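Local coordinates for protein Xaa-Pro dipeptidase (PDB 3I7M) that is probably a manganese-dependent metallopeptidase of family M24B, represented here by its creatinase/prolidase-type N-terminal domain alone, at residues M20-N25 against V43-V48; D53-A58 against D90-R95. One frame throughout, in Å; residues are numbered along the deposited sequence.

Contact 1: M20-N25 against V43-V48; sequences MTYLSN and VLALVV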
loop_
_atom_site.group_PDB
_atom_site.type_symbol
_atom_site.label_atom_id
_atom_site.label_comp_id
_atom_site.label_asym_id
_atom_site.label_seq_id
_atom_site.Cartn_x
_atom_site.Cartn_y
_atom_site.Cartn_z
HETATM N N MSE A 20 -5.178 3.881 -7.217
HETATM C CA MSE A 20 -4.828 2.988 -6.107
HETATM C C MSE A 20 -4.589 3.855 -4.902
HETATM O O MSE A 20 -4.360 5.060 -4.993
HETATM C CB MSE A 20 -3.648 2.113 -6.360
HETATM C CG MSE A 20 -2.408 2.923 -6.570
HETATM SE SE MSE A 20 -0.931 1.827 -7.149
HETATM C CE MSE A 20 0.431 3.017 -6.916
ATOM N N THR A 21 -4.662 3.199 -3.743
ATOM C CA THR A 21 -4.276 3.757 -2.454
ATOM C C THR A 21 -3.094 2.958 -1.926
ATOM O O THR A 21 -3.194 1.719 -1.864
ATOM C CB THR A 21 -5.454 3.712 -1.544
ATOM O OG1 THR A 21 -6.410 4.688 -2.004
ATOM C CG2 THR A 21 -5.075 4.067 -0.133
ATOM N N TYR A 22 -2.042 3.657 -1.505
ATOM C CA TYR A 22 -0.821 3.021 -0.971
ATOM C C TYR A 22 -0.787 3.328 0.495
ATOM O O TYR A 22 -0.572 4.503 0.875
ATOM C CB TYR A 22 0.375 3.593 -1.724
ATOM C CG TYR A 22 1.687 3.024 -1.236
ATOM C CD1 TYR A 22 2.219 1.898 -1.845
ATOM C CD2 TYR A 22 2.439 3.678 -0.311
ATOM C CE1 TYR A 22 3.410 1.360 -1.378
ATOM C CE2 TYR A 22 3.668 3.130 0.165
ATOM C CZ TYR A 22 4.115 2.010 -0.435
ATOM O OH TYR A 22 5.309 1.444 0.044
ATOM N N LEU A 23 -1.010 2.334 1.362
ATOM C CA LEU A 23 -1.010 2.488 2.839
ATOM C C LEU A 23 0.350 2.039 3.373
ATOM O O LEU A 23 0.832 0.932 3.008
ATOM C CB LEU A 23 -2.107 1.648 3.414
ATOM C CG LEU A 23 -3.506 2.071 2.976
ATOM C CD1 LEU A 23 -4.494 1.082 3.615
ATOM C CD2 LEU A 23 -3.863 3.516 3.265
ATOM N N SER A 24 0.947 2.925 4.154
ATOM C CA SER A 24 2.301 2.724 4.716
ATOM C C SER A 24 2.364 2.855 6.216
ATOM O O SER A 24 3.450 2.584 6.790
ATOM C CB SER A 24 3.242 3.755 4.066
ATOM O OG SER A 24 2.755 5.088 4.285
ATOM N N ASN A 25 1.335 3.393 6.868
ATOM C CA ASN A 25 1.388 3.646 8.304
ATOM C C ASN A 25 1.246 2.303 9.024
ATOM O O ASN A 25 0.237 1.675 8.850
ATOM C CB ASN A 25 0.302 4.665 8.692
ATOM C CG ASN A 25 0.334 5.083 10.118
ATOM O OD1 ASN A 25 1.043 4.492 10.964
ATOM N ND2 ASN A 25 -0.384 6.130 10.408
ATOM N N VAL A 43 10.455 -1.870 3.794
ATOM C CA VAL A 43 9.235 -1.398 3.153
ATOM C C VAL A 43 8.112 -2.389 3.434
ATOM O O VAL A 43 8.174 -3.594 3.088
ATOM C CB VAL A 43 9.426 -1.195 1.633
ATOM C CG1 VAL A 43 8.089 -0.761 0.966
ATOM C CG2 VAL A 43 10.522 -0.253 1.349
ATOM N N LEU A 44 7.069 -1.931 4.116
ATOM C CA LEU A 44 5.831 -2.668 4.380
ATOM C C LEU A 44 4.678 -1.811 3.873
ATOM O O LEU A 44 4.606 -0.618 4.248
ATOM C CB LEU A 44 5.669 -2.910 5.851
ATOM C CG LEU A 44 4.330 -3.460 6.337
ATOM C CD1 LEU A 44 4.116 -4.926 5.890
ATOM C CD2 LEU A 44 4.176 -3.338 7.848
ATOM N N ALA A 45 3.859 -2.366 3.003
ATOM C CA ALA A 45 2.762 -1.573 2.427
ATOM C C ALA A 45 1.565 -2.427 2.200
ATOM O O ALA A 45 1.661 -3.649 2.016
ATOM C CB ALA A 45 3.247 -0.990 1.060
ATOM N N LEU A 46 0.418 -1.776 2.160
ATOM C CA LEU A 46 -0.852 -2.410 1.817
ATOM C C LEU A 46 -1.468 -1.584 0.688
ATOM O O LEU A 46 -1.676 -0.381 0.863
ATOM C CB LEU A 46 -1.758 -2.527 3.031
ATOM C CG LEU A 46 -2.944 -3.477 2.925
ATOM C CD1 LEU A 46 -3.479 -3.784 4.337
ATOM C CD2 LEU A 46 -3.974 -2.838 2.050
ATOM N N VAL A 47 -1.649 -2.178 -0.476
ATOM C CA VAL A 47 -2.095 -1.487 -1.683
ATOM C C VAL A 47 -3.509 -1.875 -1.981
ATOM O O VAL A 47 -3.843 -3.045 -2.043
ATOM C CB VAL A 47 -1.215 -1.802 -2.868
ATOM C CG1 VAL A 47 -1.731 -1.125 -4.154
ATOM C CG2 VAL A 47 0.240 -1.410 -2.490
ATOM N N VAL A 48 -4.352 -0.867 -2.112
ATOM C CA VAL A 48 -5.784 -1.066 -2.295
ATOM C C VAL A 48 -6.193 -0.421 -3.655
ATOM O O VAL A 48 -5.714 0.645 -4.058
ATOM C CB VAL A 48 -6.593 -0.362 -1.196
ATOM C CG1 VAL A 48 -8.173 -0.481 -1.375
ATOM C CG2 VAL A 48 -6.189 -0.857 0.199
HETATM O O HOH W 1 5.455 1.650 2.582
HETATM O O HOH W 2 4.558 0.285 6.961
#
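Thr21 and Leu23 pair with Val48 and Leu46 as the two hydrogen-bonded pairs of an antiparallel strand contact, the short axes 4.7 Å apart and their N-to-C directions 165° apart, close to antiparallel. Thr21 N gives to Val48 O at 2.8 Å and Val48 N returns to Thr21 O, both nearly straight; Leu23 and Leu46 exchange the same two bonds, with the donors tilted from the carbonyl planes. Tyr22 faces Val47 as the non-hydrogen-bonded pair between them.

The Tyr22 ring, its CG anti to the backbone N (chi1 179°), lies along the neighbouring strand. Val47 CG2 meets Tyr22 CD1 at 3.9 Å, and the hydroxyl end of the ring reaches Ala45, small enough to admit it, with CB 3.3 Å from Tyr22 OH. That hydroxyl stays hydrated in buried surroundings: a water hydrogen-bonded to Tyr22 OH at 2.6 Å donates to Leu44 O. On the other face, aliphatic Leu23, Leu46 and Val48 suit burial beneath helices 5-15 and 26-33, while Thr21 OG1 hydrogen-bonds to Thr13 OG1. Helix 84-94 packs on the Tyr22 side, through Trp85 against Tyr22, which gives the helix-covered central sheet of a creatinase/prolidase N-terminal domain.

Contact 2: D53-A58 against D90-R95; sequences DPFIFA and DQVKQR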
loop_
_atom_site.group_PDB
_atom_site.type_symbol
_atom_site.label_atom_id
_atom_site.label_comp_id
_atom_site.label_asym_id
_atom_site.label_seq_id
_atom_site.Cartn_x
_atom_site.Cartn_y
_atom_site.Cartn_z
ATOM N N ASP A 53 -8.745 -6.787 -6.074
ATOM C CA ASP A 53 -8.251 -7.189 -4.793
ATOM C C ASP A 53 -6.947 -6.452 -4.417
ATOM O O ASP A 53 -6.118 -6.114 -5.293
ATOM C CB ASP A 53 -7.958 -8.692 -4.771
ATOM C CG ASP A 53 -9.228 -9.560 -4.800
ATOM O OD1 ASP A 53 -10.375 -9.038 -4.640
ATOM O OD2 ASP A 53 -8.967 -10.770 -4.888
ATOM N N PRO A 54 -6.800 -6.244 -3.104
ATOM C CA PRO A 54 -5.580 -5.597 -2.599
ATOM C C PRO A 54 -4.431 -6.587 -2.475
ATOM O O PRO A 54 -4.612 -7.788 -2.674
ATOM C CB PRO A 54 -5.975 -5.133 -1.230
ATOM C CG PRO A 54 -6.935 -6.253 -0.736
ATOM C CD PRO A 54 -7.701 -6.633 -2.009
ATOM N N PHE A 55 -3.266 -6.093 -2.087
ATOM C CA PHE A 55 -2.161 -6.959 -1.721
ATOM C C PHE A 55 -1.339 -6.268 -0.645
ATOM O O PHE A 55 -1.382 -5.037 -0.464
ATOM C CB PHE A 55 -1.287 -7.351 -2.897
ATOM C CG PHE A 55 -0.508 -6.258 -3.539
ATOM C CD1 PHE A 55 0.774 -5.916 -3.119
ATOM C CD2 PHE A 55 -1.032 -5.594 -4.629
ATOM C CE1 PHE A 55 1.485 -4.904 -3.735
ATOM C CE2 PHE A 55 -0.342 -4.613 -5.300
ATOM C CZ PHE A 55 0.959 -4.263 -4.859
ATOM N N ILE A 56 -0.578 -7.045 0.096
ATOM C CA ILE A 56 0.420 -6.548 1.029
ATOM C C ILE A 56 1.803 -6.824 0.446
ATOM O O ILE A 56 2.044 -7.882 -0.173
ATOM C CB ILE A 56 0.278 -7.166 2.413
ATOM C CG1 ILE A 56 -0.975 -6.624 3.022
ATOM C CG2 ILE A 56 1.479 -6.900 3.314
ATOM C CD1 ILE A 56 -1.317 -7.283 4.363
ATOM N N PHE A 57 2.736 -5.892 0.651
ATOM C CA PHE A 57 4.132 -6.032 0.245
ATOM C C PHE A 57 4.982 -5.860 1.488
ATOM O O PHE A 57 4.756 -4.940 2.289
ATOM C CB PHE A 57 4.500 -4.970 -0.785
ATOM C CG PHE A 57 5.828 -5.153 -1.357
ATOM C CD1 PHE A 57 6.018 -5.944 -2.494
ATOM C CD2 PHE A 57 6.954 -4.542 -0.801
ATOM C CE1 PHE A 57 7.310 -6.142 -3.022
ATOM C CE2 PHE A 57 8.216 -4.776 -1.379
ATOM C CZ PHE A 57 8.327 -5.571 -2.466
ATOM N N ALA A 58 5.910 -6.791 1.765
ATOM C CA ALA A 58 6.612 -6.828 3.001
ATOM C C ALA A 58 7.969 -7.425 2.866
ATOM O O ALA A 58 8.212 -8.157 1.920
ATOM C CB ALA A 58 5.834 -7.636 4.042
ATOM N N ASP A 90 5.970 -3.542 -10.156
ATOM C CA ASP A 90 5.711 -4.701 -10.979
ATOM C C ASP A 90 4.371 -5.349 -10.593
ATOM O O ASP A 90 3.606 -5.750 -11.452
ATOM C CB ASP A 90 6.844 -5.728 -10.847
ATOM C CG ASP A 90 8.174 -5.226 -11.401
ATOM O OD1 ASP A 90 8.191 -4.199 -12.141
ATOM O OD2 ASP A 90 9.214 -5.861 -11.095
ATOM N N GLN A 91 4.072 -5.448 -9.296
ATOM C CA GLN A 91 2.791 -5.994 -8.829
ATOM C C GLN A 91 1.621 -5.160 -9.366
ATOM O O GLN A 91 0.551 -5.691 -9.669
ATOM C CB GLN A 91 2.754 -6.125 -7.306
ATOM C CG GLN A 91 3.718 -7.129 -6.795
ATOM C CD GLN A 91 3.384 -8.535 -7.180
ATOM O OE1 GLN A 91 2.234 -8.890 -7.231
ATOM N NE2 GLN A 91 4.391 -9.329 -7.370
ATOM N N VAL A 92 1.764 -3.837 -9.347
ATOM C CA VAL A 92 0.727 -2.938 -9.847
ATOM C C VAL A 92 0.567 -3.091 -11.367
ATOM O O VAL A 92 -0.562 -3.224 -11.872
ATOM C CB VAL A 92 1.040 -1.496 -9.416
ATOM C CG1 VAL A 92 0.105 -0.449 -10.093
ATOM C CG2 VAL A 92 0.982 -1.318 -7.884
ATOM N N LYS A 93 1.689 -3.111 -12.071
ATOM C CA LYS A 93 1.680 -3.314 -13.519
ATOM C C LYS A 93 1.095 -4.683 -13.928
ATOM O O LYS A 93 0.309 -4.744 -14.919
ATOM C CB LYS A 93 3.091 -3.002 -14.083
ATOM C CG LYS A 93 3.475 -1.480 -13.933
ATOM C CD LYS A 93 4.963 -1.216 -14.153
ATOM C CE LYS A 93 5.356 0.235 -13.916
ATOM N NZ LYS A 93 6.823 0.468 -14.181
ATOM N N GLN A 94 1.324 -5.734 -13.142
ATOM C CA GLN A 94 0.720 -7.073 -13.388
ATOM C C GLN A 94 -0.786 -7.057 -13.267
ATOM O O GLN A 94 -1.485 -7.896 -13.889
ATOM C CB GLN A 94 1.229 -8.074 -12.369
ATOM C CG GLN A 94 2.628 -8.489 -12.563
ATOM C CD GLN A 94 3.131 -9.399 -11.437
ATOM O OE1 GLN A 94 2.344 -10.055 -10.717
ATOM N NE2 GLN A 94 4.437 -9.454 -11.295
ATOM N N ARG A 95 -1.306 -6.090 -12.484
ATOM C CA ARG A 95 -2.717 -5.963 -12.208
ATOM C C ARG A 95 -3.356 -4.971 -13.187
ATOM O O ARG A 95 -4.500 -4.558 -13.011
ATOM C CB ARG A 95 -2.923 -5.528 -10.743
ATOM C CG ARG A 95 -2.690 -6.680 -9.834
ATOM C CD ARG A 95 -2.642 -6.218 -8.377
ATOM N NE ARG A 95 -2.634 -7.304 -7.435
ATOM C CZ ARG A 95 -1.570 -8.042 -7.145
ATOM N NH1 ARG A 95 -0.379 -7.804 -7.709
ATOM N NH2 ARG A 95 -1.666 -8.989 -6.211
HETATM O O HOH W 3 -5.620 -7.293 -7.613
HETATM O O HOH W 4 -4.322 -9.011 -5.140
#
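Phe55 sends its ring from the strand to helix 84-94, where it presents CD2 to the face of the Arg95 guanidinium and meets the backbone-near part of Gln91 with its far end. CG of Phe55 sits between the backbone N and the carbonyl carbon (chi1 67°), which carries the ring toward the helix. Phe55 CD2 lies over the centre of the guanidinium, 3.6 Å from Arg95 CZ, the planes 37° apart, inclined rather than parallel. At the ring's end, Phe55 CZ touches Gln91 CB at 3.6 Å, while Val92 CG2 approaches the edge.

Arg95 suits this place because its flat head offers a face to the ring atoms while its N-H groups bond at its rim. Extended from CG to NE, Arg95, just past the helix end, reaches back to the last turn: NH1 donates to Gln91 O at 3.0 Å and to Gln91 OE1 at 2.9 Å, both acceptors close to the guanidinium plane. One water joins Arg95 NE to Asp53 O, and another joins Arg95 NH2 to Pro54 O. With an alanine here, Phe55 CD2 would probably lose its partner, the Gln91 amide be freer to turn, and the water links to Asp53 O and Pro54 O be broken.

Ile76 of the edge strand 75-78 touches both Phe55 and Gln91, and Phe57 continues the packing along helix 84-94 against Met87 and Ile88, so the helix packs across strands 55-59 and 75-78.

After helix 5-15, strand 20-23 leads into helix 26-33, and the chain returns as strand 45-48 to close contact 1. The next strand, 55-59, turns back beside 45-48; the chain then passes through helix 63-67 and edge strand 75-78 before helix 84-94 closes contact 2. The two closures are in series, neither nested nor crossed. They meet in the sheet, where Val47 N probably bonds to Phe55 O and Ala45 N to Phe57 O. Contact 1 joins neighbouring strands near the middle of the domain, whereas contact 2 ties that sheet to a helix. The same helix reaches back to contact 1, with Val92 touching Met20.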